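Side-chain contacts in transcriptional regulator (Actinomyces oris, PDB 5V8C), which acts as a LytR-Cps2A-Psr family phosphotransferase that mediates glycosylation of a cell wall-anchored protein in a Gram-positive bacterium: residues Leu83-Leu86 / Ala87-Tyr90; Ile225-Asp228 / Ser229-Leu233; Arg275-Leu278 / Ala279-Tyr283. One frame throughout, in Å; residues are numbered along the deposited sequence.

All three contacts are local turns or helix ends, met in series along the chain, and none touches another. Contact 1 leaves the short strand 83-85 toward helix 94-105 and has a phosphate ion beside it, which Arg85 reaches through a weak bond. Contact 2 turns from strand 226-228 of the seven-stranded mixed sheet toward helix 233-248; its Leu233 side chain lies about 10 Å from the bound cobalt ion. Contact 3 ends helix 272-280 against strands 52-60 and 65-70 of that same sheet. Centre to centre, contacts 1 and 3 are about 21 Å apart, contacts 1 and 2 about 23 Å, and contacts 2 and 3 about 26 Å.

Contact 1. Residues Leu83-Leu86 / Ala87-Tyr90; sequences LDRL and ATTY. With PO4 (phosphate ion), chain C.
Asp84, Arg85 and Leu86 meet Thr88 and Thr89 in a local strand-to-turn contact, where the chain leaves strand 83-85 and coils toward helix 94-105. The carbonyl of Arg85 is its hub. Arg85 O accepts from Thr89 N at 3.1 Å, almost in line with the C=O bond (165° at the oxygen), and also from Thr88 N, which sits well above the carbonyl plane. The next carbonyl, of Leu86, is taken by the Thr89 hydroxyl: Thr89 OG1 donates to Leu86 O at 2.7 Å. With chi1 at 68°, OG1 lies between its own backbone N and carbonyl carbon, while the methyl is swung toward the strand, where Thr89 CG2 meets Asp84 CB at 3.8 Å. Thr97 OG1, on helix 94-105, is a second hydrogen-bond partner of the same hydroxyl. At Thr89, a valine would probably leave Leu86 O without its short side-chain bond and Thr97 without that partner. The Arg85 side chain bends at chi3 (-49°) and crosses that of Thr88 at about a right angle. Its guanidinium meets the phosphate at the edge, near its own plane, through a weak bond from Arg85 NH2 to PO4 O2 of 3.3 Å. Arg51 lies close to this guanidinium, so the two positive charges together would probably attract an anion, consistent with the phosphate ion found here, itself probably from the crystallisation liquor.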
ATOM      1  N   LEU A  83      -4.808 -13.679 -16.909  1.00104.06           N
ATOM      2  CA  LEU A  83      -5.233 -12.532 -16.103  1.00 99.78           C
ATOM      3  C   LEU A  83      -5.592 -12.875 -14.662  1.00 99.99           C
ATOM      4  O   LEU A  83      -6.387 -13.786 -14.424  1.00 99.11           O
ATOM      5  CB  LEU A  83      -6.410 -11.777 -16.756  1.00 99.98           C
ATOM      6  CG  LEU A  83      -6.242 -11.290 -18.199  1.00107.35           C
ATOM      7  CD1 LEU A  83      -7.572 -10.874 -18.777  1.00107.95           C
ATOM      8  CD2 LEU A  83      -5.242 -10.143 -18.304  1.00108.05           C
ATOM      9  N   ASP A  84      -5.064 -12.080 -13.704  1.00 93.63           N
ATOM     10  CA  ASP A  84      -5.346 -12.217 -12.277  1.00 91.01           C
ATOM     11  C   ASP A  84      -5.585 -10.843 -11.684  1.00 92.97           C
ATOM     12  O   ASP A  84      -5.034  -9.855 -12.173  1.00 92.35           O
ATOM     13  CB  ASP A  84      -4.162 -12.859 -11.520  1.00 93.32           C
ATOM     14  CG  ASP A  84      -3.727 -14.270 -11.910  1.00121.21           C
ATOM     15  OD1 ASP A  84      -4.480 -14.951 -12.655  1.00126.32           O
ATOM     16  OD2 ASP A  84      -2.650 -14.712 -11.434  1.00129.70           O
ATOM     17  N   ARG A  85      -6.346 -10.780 -10.579  1.00 88.04           N
ATOM     18  CA  ARG A  85      -6.515  -9.531  -9.853  1.00 84.75           C
ATOM     19  C   ARG A  85      -5.301  -9.372  -8.944  1.00 87.61           C
ATOM     20  O   ARG A  85      -4.768 -10.373  -8.449  1.00 87.36           O
ATOM     21  CB  ARG A  85      -7.798  -9.531  -9.016  1.00 80.74           C
ATOM     22  CG  ARG A  85      -9.074  -9.379  -9.828  1.00 84.49           C
ATOM     23  CD  ARG A  85     -10.293  -9.247  -8.925  1.00 81.73           C
ATOM     24  NE  ARG A  85     -10.311 -10.287  -7.898  1.00 88.32           N
ATOM     25  CZ  ARG A  85     -10.647 -10.081  -6.632  1.00104.84           C
ATOM     26  NH1 ARG A  85     -11.040  -8.879  -6.230  1.00 89.29           N
ATOM     27  NH2 ARG A  85     -10.616 -11.081  -5.760  1.00 98.03           N
ATOM     28  N   LEU A  86      -4.864  -8.119  -8.728  1.00 82.73           N
ATOM     29  CA  LEU A  86      -3.715  -7.781  -7.892  1.00 82.09           C
ATOM     30  C   LEU A  86      -3.728  -8.499  -6.529  1.00 85.52           C
ATOM     31  O   LEU A  86      -2.703  -9.025  -6.101  1.00 85.78           O
ATOM     32  CB  LEU A  86      -3.647  -6.258  -7.700  1.00 80.58           C
ATOM     33  CG  LEU A  86      -2.519  -5.522  -8.407  1.00 86.03           C
ATOM     34  CD1 LEU A  86      -2.697  -5.563  -9.903  1.00 89.34           C
ATOM     35  CD2 LEU A  86      -2.477  -4.083  -7.973  1.00 84.05           C
ATOM     36  N   ALA A  87      -4.889  -8.556  -5.875  1.00 81.46           N
ATOM     37  CA  ALA A  87      -5.037  -9.200  -4.570  1.00 81.51           C
ATOM     38  C   ALA A  87      -4.792 -10.714  -4.634  1.00 86.19           C
ATOM     39  O   ALA A  87      -4.263 -11.303  -3.691  1.00 85.22           O
ATOM     40  CB  ALA A  87      -6.427  -8.920  -4.015  1.00 81.33           C
ATOM     41  N   THR A  88      -5.169 -11.323  -5.755  1.00 84.18           N
ATOM     42  CA  THR A  88      -5.098 -12.754  -5.990  1.00 85.93           C
ATOM     43  C   THR A  88      -3.674 -13.204  -6.351  1.00 90.60           C
ATOM     44  O   THR A  88      -3.302 -14.326  -6.013  1.00 91.93           O
ATOM     45  CB  THR A  88      -6.192 -13.136  -6.996  1.00 89.95           C
ATOM     46  OG1 THR A  88      -7.304 -13.596  -6.243  1.00 89.56           O
ATOM     47  CG2 THR A  88      -5.763 -14.190  -8.010  1.00 88.13           C
ATOM     48  N   THR A  89      -2.863 -12.325  -6.965  1.00 86.10           N
ATOM     49  CA  THR A  89      -1.470 -12.646  -7.313  1.00 86.67           C
ATOM     50  C   THR A  89      -0.605 -13.045  -6.095  1.00 90.37           C
ATOM     51  O   THR A  89       0.404 -13.725  -6.273  1.00 92.82           O
ATOM     52  CB  THR A  89      -0.816 -11.508  -8.109  1.00 84.72           C
ATOM     53  OG1 THR A  89      -0.672 -10.377  -7.253  1.00 78.53           O
ATOM     54  CG2 THR A  89      -1.592 -11.136  -9.369  1.00 80.89           C
ATOM     55  N   TYR A  90      -0.996 -12.639  -4.873  1.00 84.26           N
ATOM     56  CA  TYR A  90      -0.224 -12.946  -3.668  1.00 84.07           C
ATOM     57  C   TYR A  90      -0.320 -14.411  -3.210  1.00 90.64           C
ATOM     58  O   TYR A  90       0.612 -14.901  -2.561  1.00 91.42           O
ATOM     59  CB  TYR A  90      -0.567 -11.984  -2.511  1.00 83.02           C
ATOM     60  CG  TYR A  90       0.491 -12.007  -1.428  1.00 85.96           C
ATOM     61  CD1 TYR A  90       1.786 -11.562  -1.683  1.00 87.21           C
ATOM     62  CD2 TYR A  90       0.242 -12.605  -0.198  1.00 87.44           C
ATOM     63  CE1 TYR A  90       2.792 -11.677  -0.730  1.00 85.77           C
ATOM     64  CE2 TYR A  90       1.240 -12.717   0.767  1.00 88.32           C
ATOM     65  CZ  TYR A  90       2.514 -12.250   0.496  1.00 92.14           C
ATOM     66  OH  TYR A  90       3.502 -12.352   1.442  1.00 93.45           O
TER
HETATM   67  P   PO4 C 402     -13.019 -10.580  -1.861  1.00188.50           P
HETATM   68  O1  PO4 C 402     -13.734 -11.998  -2.057  1.00188.45           O
HETATM   69  O2  PO4 C 402     -12.558 -10.031  -3.292  1.00188.51           O
HETATM   70  O3  PO4 C 402     -11.732 -10.758  -0.927  1.00188.35           O
HETATM   71  O4  PO4 C 402     -14.007  -9.579  -1.203  1.00188.27           O

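Contact 2. Residues Ile225-Asp228 / Ser229-Leu233; sequences ITLD and SGTGL
Asp228 and Thr231 face each other across a type I beta turn, their side chains crossing at about a right angle. The Asp228 carboxylate folds forward over the turn because chi1 (67°) sets CG between the backbone N and the carbonyl carbon. Its two oxygens then work separately. Asp228 OD1 takes a weak, bent hydrogen bond from Gly230 N at 3.0 Å, with 122° at the hydrogen, while OD2 lies against the Thr231 methyl and accepts a hydrogen bond from Leu112 N of strand 111-115. The turn itself closes with a weak bond from Thr231 N to Asp228 O, 3.4 Å long but fairly straight at 160°.

That same methyl also serves the apolar side: Thr231 CG2 approaches Leu227 CB to 3.6 Å, again with the side chains roughly perpendicular. Farther along, Leu227 CD1 touches Leu233 CD1 at 3.8 Å, so Leu233, where the chain comes up to helix 233-248, leans back on the strand.

Chemically, the buried carboxylate is shared between two parts of the fold: its OD1 grips the turn weakly and its OD2 ties the strand end to the neighbouring strand. The N-H groups of Gly230 and Leu112 would probably help to stabilise its negative charge.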
ATOM      1  N   ILE A 225       8.116  -6.759  10.179  1.00 80.31           N
ATOM      2  CA  ILE A 225       8.270  -6.567   8.743  1.00 80.29           C
ATOM      3  C   ILE A 225       8.944  -7.780   8.129  1.00 84.14           C
ATOM      4  O   ILE A 225       9.813  -8.398   8.750  1.00 85.38           O
ATOM      5  CB  ILE A 225       9.121  -5.269   8.516  1.00 84.32           C
ATOM      6  CG1 ILE A 225       8.243  -3.993   8.462  1.00 83.47           C
ATOM      7  CG2 ILE A 225      10.105  -5.323   7.323  1.00 86.23           C
ATOM      8  CD1 ILE A 225       7.032  -4.090   7.730  1.00 95.39           C
ATOM      9  N   THR A 226       8.588  -8.075   6.877  1.00 79.30           N
ATOM     10  CA  THR A 226       9.237  -9.099   6.083  1.00 79.88           C
ATOM     11  C   THR A 226       9.908  -8.379   4.908  1.00 81.20           C
ATOM     12  O   THR A 226       9.298  -7.508   4.290  1.00 78.35           O
ATOM     13  CB  THR A 226       8.242 -10.196   5.693  1.00 93.72           C
ATOM     14  OG1 THR A 226       7.626 -10.701   6.877  1.00 97.43           O
ATOM     15  CG2 THR A 226       8.896 -11.336   4.939  1.00 94.23           C
ATOM     16  N   LEU A 227      11.194  -8.678   4.675  1.00 79.32           N
ATOM     17  CA  LEU A 227      12.019  -8.091   3.619  1.00 79.72           C
ATOM     18  C   LEU A 227      12.541  -9.183   2.703  1.00 88.02           C
ATOM     19  O   LEU A 227      12.840 -10.286   3.178  1.00 89.49           O
ATOM     20  CB  LEU A 227      13.251  -7.387   4.225  1.00 79.49           C
ATOM     21  CG  LEU A 227      13.051  -6.079   4.971  1.00 82.74           C
ATOM     22  CD1 LEU A 227      14.377  -5.569   5.511  1.00 83.30           C
ATOM     23  CD2 LEU A 227      12.374  -5.022   4.093  1.00 83.86           C
ATOM     24  N   ASP A 228      12.773  -8.852   1.416  1.00 84.30           N
ATOM     25  CA  ASP A 228      13.421  -9.803   0.525  1.00 85.76           C
ATOM     26  C   ASP A 228      14.873  -9.955   0.986  1.00 89.00           C
ATOM     27  O   ASP A 228      15.380  -9.092   1.699  1.00 86.28           O
ATOM     28  CB  ASP A 228      13.328  -9.378  -0.950  1.00 88.11           C
ATOM     29  CG  ASP A 228      14.110  -8.133  -1.286  1.00103.92           C
ATOM     30  OD1 ASP A 228      15.307  -8.257  -1.643  1.00111.99           O
ATOM     31  OD2 ASP A 228      13.528  -7.037  -1.210  1.00104.98           O
ATOM     32  N   SER A 229      15.522 -11.057   0.615  1.00 88.25           N
ATOM     33  CA  SER A 229      16.889 -11.360   1.031  1.00 89.32           C
ATOM     34  C   SER A 229      17.916 -10.327   0.581  1.00 93.75           C
ATOM     35  O   SER A 229      18.864 -10.073   1.317  1.00 93.34           O
ATOM     36  CB  SER A 229      17.291 -12.752   0.560  1.00 94.34           C
ATOM     37  OG  SER A 229      16.408 -13.738   1.070  1.00 99.77           O
ATOM     38  N   GLY A 230      17.691  -9.705  -0.578  1.00 91.05           N
ATOM     39  CA  GLY A 230      18.615  -8.736  -1.167  1.00 91.61           C
ATOM     40  C   GLY A 230      18.510  -7.304  -0.683  1.00 97.01           C
ATOM     41  O   GLY A 230      19.353  -6.472  -1.027  1.00 96.30           O
ATOM     42  N   THR A 231      17.467  -6.988   0.092  1.00 95.33           N
ATOM     43  CA  THR A 231      17.272  -5.630   0.589  1.00 94.26           C
ATOM     44  C   THR A 231      17.810  -5.513   2.012  1.00 98.09           C
ATOM     45  O   THR A 231      17.559  -6.386   2.843  1.00 98.20           O
ATOM     46  CB  THR A 231      15.811  -5.176   0.400  1.00107.36           C
ATOM     47  OG1 THR A 231      15.721  -3.770   0.621  1.00112.16           O
ATOM     48  CG2 THR A 231      14.841  -5.895   1.311  1.00105.73           C
ATOM     49  N   GLY A 232      18.600  -4.476   2.258  1.00 93.56           N
ATOM     50  CA  GLY A 232      19.225  -4.268   3.555  1.00 92.94           C
ATOM     51  C   GLY A 232      18.416  -3.433   4.527  1.00 94.21           C
ATOM     52  O   GLY A 232      17.694  -2.514   4.126  1.00 92.68           O
ATOM     53  N   LEU A 233      18.566  -3.728   5.828  1.00 88.96           N
ATOM     54  CA  LEU A 233      17.941  -2.959   6.893  1.00 86.16           C
ATOM     55  C   LEU A 233      18.446  -1.508   6.797  1.00 88.80           C
ATOM     56  O   LEU A 233      17.711  -0.576   7.123  1.00 87.52           O
ATOM     57  CB  LEU A 233      18.281  -3.587   8.252  1.00 86.70           C
ATOM     58  CG  LEU A 233      17.174  -3.597   9.307  1.00 90.03           C
ATOM     59  CD1 LEU A 233      15.885  -4.198   8.772  1.00 90.03           C
ATOM     60  CD2 LEU A 233      17.595  -4.365  10.517  1.00 91.72           C
TER

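Contact 3. Residues Arg275-Leu278 / Ala279-Tyr283; sequences RDLL and ARYGY
A Schellman motif ends helix 272-280, with Gly282 as its C-prime residue at positive phi (75°). The chain leaves the helix there, and Tyr283 N donates to Leu278 O at 3.0 Å, its N-H pointing well at the oxygen (153°). Inside this loop Gly282 N makes a longer, weak bond to Ala279 O. Ahead of the cap the helix keeps its regular bonding, with Ala279 N on Arg275 O and Arg280 N on Asp276 O, both 2.8 Å.

Two leucine-tyrosine pairs accompany the turn. Leu278 and Tyr283 bracket the capping bond in the manner of the motif's hydrophobic contact: Leu278 CD2 reaches Tyr283 CD2 at 3.6 Å, the side chains crossing near a right angle. The Tyr283 ring continues inward onto Leu57 and Arg59 of strand 52-60, so the capping residue also packs against the central sheet. Over the middle of this ring, on one face, lies the carbonyl oxygen of Tyr281, 3.8 Å above the plane.

The other pair, Leu277 and Tyr281, reaches from the last turn of the helix into the residues that follow it. Leu277 holds CG opposite its backbone N (chi1 -169°), which brings its tip forward although the side chain starts out pointing away, and Leu277 CD2 packs on Tyr281 CE2 at 3.7 Å. Tyr281 also rests on Thr66 and Ile68 of strand 65-70, while the CB of Arg280 sits 4.2 Å above one face of its ring, displaced toward the rim.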
ATOM      1  N   ARG A 275      -1.926   3.947 -17.687  1.00101.95           N
ATOM      2  CA  ARG A 275      -0.708   3.670 -18.450  1.00103.16           C
ATOM      3  C   ARG A 275       0.215   4.881 -18.559  1.00108.59           C
ATOM      4  O   ARG A 275       1.435   4.714 -18.493  1.00107.70           O
ATOM      5  CB  ARG A 275      -1.042   3.105 -19.842  1.00105.10           C
ATOM      6  CG  ARG A 275      -1.703   1.720 -19.814  1.00115.04           C
ATOM      7  CD  ARG A 275      -0.685   0.594 -19.765  1.00124.37           C
ATOM      8  NE  ARG A 275      -1.176  -0.572 -19.027  1.00128.27           N
ATOM      9  CZ  ARG A 275      -1.644  -1.677 -19.596  1.00144.20           C
ATOM     10  NH1 ARG A 275      -1.699  -1.779 -20.919  1.00134.61           N
ATOM     11  NH2 ARG A 275      -2.061  -2.689 -18.849  1.00132.70           N
ATOM     12  N   ASP A 276      -0.360   6.094 -18.711  1.00107.41           N
ATOM     13  CA  ASP A 276       0.407   7.345 -18.829  1.00109.04           C
ATOM     14  C   ASP A 276       1.050   7.720 -17.501  1.00111.20           C
ATOM     15  O   ASP A 276       2.242   8.025 -17.459  1.00112.30           O
ATOM     16  CB  ASP A 276      -0.484   8.503 -19.321  1.00112.45           C
ATOM     17  CG  ASP A 276      -1.157   8.274 -20.662  1.00124.18           C
ATOM     18  OD1 ASP A 276      -0.469   7.807 -21.603  1.00125.88           O
ATOM     19  OD2 ASP A 276      -2.350   8.629 -20.793  1.00128.99           O
ATOM     20  N   LEU A 277       0.251   7.693 -16.417  1.00104.50           N
ATOM     21  CA  LEU A 277       0.687   7.962 -15.051  1.00101.40           C
ATOM     22  C   LEU A 277       1.855   7.032 -14.712  1.00103.22           C
ATOM     23  O   LEU A 277       2.828   7.475 -14.119  1.00102.84           O
ATOM     24  CB  LEU A 277      -0.504   7.722 -14.094  1.00 99.57           C
ATOM     25  CG  LEU A 277      -0.413   8.163 -12.604  1.00102.14           C
ATOM     26  CD1 LEU A 277      -0.141   6.992 -11.693  1.00100.44           C
ATOM     27  CD2 LEU A 277       0.551   9.324 -12.378  1.00104.27           C
ATOM     28  N   LEU A 278       1.783   5.769 -15.152  1.00 98.53           N
ATOM     29  CA  LEU A 278       2.830   4.786 -14.931  1.00 97.40           C
ATOM     30  C   LEU A 278       4.000   5.008 -15.874  1.00103.02           C
ATOM     31  O   LEU A 278       5.142   4.739 -15.494  1.00103.03           O
ATOM     32  CB  LEU A 278       2.278   3.355 -15.066  1.00 97.11           C
ATOM     33  CG  LEU A 278       1.469   2.819 -13.875  1.00 98.53           C
ATOM     34  CD1 LEU A 278       0.663   1.603 -14.271  1.00 99.57           C
ATOM     35  CD2 LEU A 278       2.365   2.451 -12.716  1.00 98.25           C
ATOM     36  N   ALA A 279       3.730   5.529 -17.088  1.00101.14           N
ATOM     37  CA  ALA A 279       4.767   5.830 -18.085  1.00103.23           C
ATOM     38  C   ALA A 279       5.605   7.033 -17.670  1.00106.76           C
ATOM     39  O   ALA A 279       6.753   7.142 -18.094  1.00107.63           O
ATOM     40  CB  ALA A 279       4.145   6.084 -19.446  1.00106.59           C
ATOM     41  N   ARG A 280       5.024   7.950 -16.875  1.00102.36           N
ATOM     42  CA  ARG A 280       5.731   9.117 -16.349  1.00102.97           C
ATOM     43  C   ARG A 280       6.929   8.666 -15.495  1.00106.61           C
ATOM     44  O   ARG A 280       8.040   9.176 -15.671  1.00107.56           O
ATOM     45  CB  ARG A 280       4.785   9.990 -15.504  1.00102.16           C
ATOM     46  CG  ARG A 280       3.841  10.843 -16.335  1.00117.47           C
ATOM     47  CD  ARG A 280       3.012  11.795 -15.489  1.00125.03           C
ATOM     48  NE  ARG A 280       2.124  12.608 -16.321  1.00132.31           N
ATOM     49  CZ  ARG A 280       2.414  13.830 -16.757  1.00145.30           C
ATOM     50  NH1 ARG A 280       3.558  14.411 -16.414  1.00129.62           N
ATOM     51  NH2 ARG A 280       1.555  14.486 -17.527  1.00132.28           N
ATOM     52  N   TYR A 281       6.705   7.651 -14.633  1.00 99.93           N
ATOM     53  CA  TYR A 281       7.703   7.084 -13.724  1.00 97.80           C
ATOM     54  C   TYR A 281       8.535   5.947 -14.356  1.00103.13           C
ATOM     55  O   TYR A 281       9.216   5.211 -13.648  1.00101.76           O
ATOM     56  CB  TYR A 281       7.026   6.649 -12.406  1.00 95.45           C
ATOM     57  CG  TYR A 281       6.209   7.755 -11.769  1.00 94.43           C
ATOM     58  CD1 TYR A 281       6.825   8.806 -11.092  1.00 95.00           C
ATOM     59  CD2 TYR A 281       4.826   7.784 -11.890  1.00 94.51           C
ATOM     60  CE1 TYR A 281       6.083   9.858 -10.559  1.00 93.06           C
ATOM     61  CE2 TYR A 281       4.072   8.828 -11.356  1.00 94.55           C
ATOM     62  CZ  TYR A 281       4.705   9.865 -10.692  1.00101.29           C
ATOM     63  OH  TYR A 281       3.962  10.891 -10.162  1.00102.38           O
ATOM     64  N   GLY A 282       8.494   5.844 -15.682  1.00103.12           N
ATOM     65  CA  GLY A 282       9.281   4.882 -16.454  1.00104.90           C
ATOM     66  C   GLY A 282       8.845   3.429 -16.430  1.00107.52           C
ATOM     67  O   GLY A 282       9.654   2.543 -16.724  1.00107.17           O
ATOM     68  N   TYR A 283       7.566   3.168 -16.112  1.00103.37           N
ATOM     69  CA  TYR A 283       7.038   1.807 -16.077  1.00104.14           C
ATOM     70  C   TYR A 283       6.280   1.488 -17.356  1.00111.48           C
ATOM     71  O   TYR A 283       5.367   2.228 -17.729  1.00112.68           O
ATOM     72  CB  TYR A 283       6.103   1.595 -14.874  1.00103.44           C
ATOM     73  CG  TYR A 283       6.680   1.973 -13.526  1.00104.17           C
ATOM     74  CD1 TYR A 283       7.932   1.514 -13.127  1.00106.55           C
ATOM     75  CD2 TYR A 283       5.934   2.704 -12.610  1.00102.96           C
ATOM     76  CE1 TYR A 283       8.446   1.815 -11.868  1.00105.99           C
ATOM     77  CE2 TYR A 283       6.435   3.007 -11.347  1.00102.54           C
ATOM     78  CZ  TYR A 283       7.691   2.559 -10.978  1.00110.23           C
ATOM     79  OH  TYR A 283       8.188   2.870  -9.735  1.00106.15           O
TER